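Local coordinates for protein mannan endo-1,4-beta-mannosidase (Bacillus subtilis, PDB 2WHK) that cleaves internal beta-1,4-mannosidic linkages in mannan, galactomannan and glucomannan as a secreted glycoside hydrolase of family 26, at residues N283-K288 and D316-N321. Residues are numbered along the deposited sequence; the frame is centred on the assembly and turned at random.
Sequences NAIKQK and DSWTLN. With CA (calcium ion), chain D.
Lys-286 lies along one face of the Trp-318 indole and ends on the carboxylate of Asp-316. Its chain, fully extended beyond CG (chi2 -173°), starts near the benzo end; CG rides 3.6 Å above the plane over the centre of the indole, and the rest runs on to the pyrrole end. There CE sits over the five-membered ring, 3.6 Å from its centroid and 13° off the normal, a CH-pi contact. NZ lies past the middle of that ring, so its cation-pi interaction is off-centre, and the same straight chain carries the ammonium on to Asp-316: a salt bridge of 2.8 Å from NZ to the syn lone pair of OD1, with a weaker bond to OD2. OD1 has a second donor. Its anti lone pair takes the backbone N of Trp-318 at 3.0 Å, closing an Asx turn that, with the lysine, grips OD1 from both lone pairs. Ile-285 adds a looser touch, CG2 lying 4.1 Å from Trp-318 CZ3. Arg-31 also makes a cation-pi contact with the indole.

The packing thins out at Asn-283, whose OD1 stays 4.4 Å from Asp-316 OD2. Ser-317, exposed, barely meets the helix.

Past the type I turn from Asp-316 to Thr-319, the chain enters the short strand 319-320, which pairs in parallel with strand 32-40, and Thr-319 O binds a calcium ion 2.4 Å away, together with Asn-30, Glu-324 and four waters. The contact thus joins outer helix 278-288 to an Asx turn beside a calcium site, at the periphery of the TIM barrel of clan GH-A.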
# COMPACT_ATOMS: atom_id res chain seq x y z
N ASN A 283 9.70 -18.42 5.54
CA ASN A 283 9.68 -19.84 5.16
C ASN A 283 8.41 -20.19 4.38
O ASN A 283 8.45 -20.91 3.38
CB ASN A 283 9.76 -20.75 6.40
CG ASN A 283 11.10 -20.67 7.12
OD1 ASN A 283 12.07 -20.09 6.62
ND2 ASN A 283 11.17 -21.26 8.31
N ALA A 284 7.28 -19.68 4.85
CA ALA A 284 6.00 -19.93 4.18
C ALA A 284 5.94 -19.31 2.79
O ALA A 284 5.37 -19.88 1.86
CB ALA A 284 4.83 -19.43 5.06
N ILE A 285 6.56 -18.14 2.62
CA ILE A 285 6.66 -17.53 1.30
C ILE A 285 7.35 -18.48 0.30
O ILE A 285 6.88 -18.64 -0.81
CB ILE A 285 7.38 -16.15 1.35
CG1 ILE A 285 6.42 -15.10 1.91
CG2 ILE A 285 7.87 -15.71 -0.04
CD1 ILE A 285 7.08 -13.73 2.21
N LYS A 286 8.44 -19.12 0.73
CA LYS A 286 9.23 -20.01 -0.15
C LYS A 286 8.43 -21.22 -0.61
O LYS A 286 8.63 -21.71 -1.73
CB LYS A 286 10.49 -20.49 0.56
CG LYS A 286 11.44 -19.36 0.90
CD LYS A 286 12.76 -19.85 1.46
CE LYS A 286 13.54 -18.68 2.03
NZ LYS A 286 14.83 -19.08 2.64
N GLN A 287 7.54 -21.69 0.25
CA GLN A 287 6.77 -22.92 -0.02
C GLN A 287 5.42 -22.62 -0.66
O GLN A 287 5.02 -23.29 -1.63
CB GLN A 287 6.58 -23.70 1.29
CG GLN A 287 5.78 -24.99 1.13
CD GLN A 287 5.72 -25.87 2.37
OE1 GLN A 287 6.36 -25.59 3.38
NE2 GLN A 287 4.96 -26.96 2.29
N LYS A 288 4.70 -21.63 -0.11
CA LYS A 288 3.31 -21.37 -0.47
C LYS A 288 3.07 -20.13 -1.31
O LYS A 288 2.10 -20.07 -2.07
CB LYS A 288 2.47 -21.23 0.81
CG LYS A 288 2.47 -22.46 1.71
CD LYS A 288 1.71 -23.61 1.06
CE LYS A 288 1.41 -24.71 2.05
NZ LYS A 288 0.60 -25.78 1.41
N ASP A 316 17.50 -13.77 5.91
CA ASP A 316 17.14 -14.80 4.93
C ASP A 316 17.66 -14.42 3.54
O ASP A 316 17.58 -13.26 3.13
CB ASP A 316 15.63 -15.01 4.87
CG ASP A 316 15.25 -16.29 4.16
OD1 ASP A 316 15.28 -16.33 2.92
OD2 ASP A 316 14.94 -17.27 4.88
N SER A 317 18.19 -15.39 2.80
CA SER A 317 18.75 -15.11 1.48
C SER A 317 17.74 -14.50 0.50
O SER A 317 18.11 -13.80 -0.43
CB SER A 317 19.36 -16.38 0.88
OG SER A 317 18.35 -17.34 0.63
N TRP A 318 16.45 -14.75 0.71
CA TRP A 318 15.42 -14.19 -0.17
C TRP A 318 15.13 -12.71 0.10
O TRP A 318 14.60 -12.01 -0.77
CB TRP A 318 14.11 -14.97 -0.02
CG TRP A 318 14.08 -16.29 -0.74
CD1 TRP A 318 15.08 -17.21 -0.82
CD2 TRP A 318 12.97 -16.83 -1.46
NE1 TRP A 318 14.67 -18.29 -1.57
CE2 TRP A 318 13.37 -18.08 -1.97
CE3 TRP A 318 11.68 -16.37 -1.73
CZ2 TRP A 318 12.53 -18.88 -2.73
CZ3 TRP A 318 10.83 -17.16 -2.49
CH2 TRP A 318 11.27 -18.40 -2.99
N THR A 319 15.46 -12.24 1.30
CA THR A 319 15.03 -10.91 1.74
C THR A 319 15.94 -9.80 1.20
O THR A 319 17.15 -9.82 1.40
CB THR A 319 14.93 -10.85 3.27
OG1 THR A 319 14.13 -11.95 3.72
CG2 THR A 319 14.28 -9.54 3.71
N LEU A 320 15.31 -8.85 0.51
CA LEU A 320 16.00 -7.71 -0.10
C LEU A 320 15.71 -6.49 0.78
O LEU A 320 14.56 -6.11 0.96
CB LEU A 320 15.49 -7.50 -1.52
CG LEU A 320 16.25 -6.53 -2.43
CD1 LEU A 320 15.88 -6.77 -3.89
CD2 LEU A 320 15.99 -5.05 -2.04
N ASN A 321 16.77 -5.90 1.31
CA ASN A 321 16.65 -4.86 2.33
C ASN A 321 17.11 -3.52 1.79
O ASN A 321 17.59 -3.43 0.66
CB ASN A 321 17.46 -5.26 3.56
CG ASN A 321 16.88 -6.49 4.23
OD1 ASN A 321 15.67 -6.54 4.47
ND2 ASN A 321 17.72 -7.48 4.52
CA CA D . 19.51 -9.57 1.35
O HOH W 1 14.80 -18.54 6.95
O HOH W 2 19.11 -10.95 3.47
O HOH W 3 19.88 -11.88 0.73
O HOH W 4 20.31 -8.21 3.29
O HOH W 5 21.90 -10.25 1.99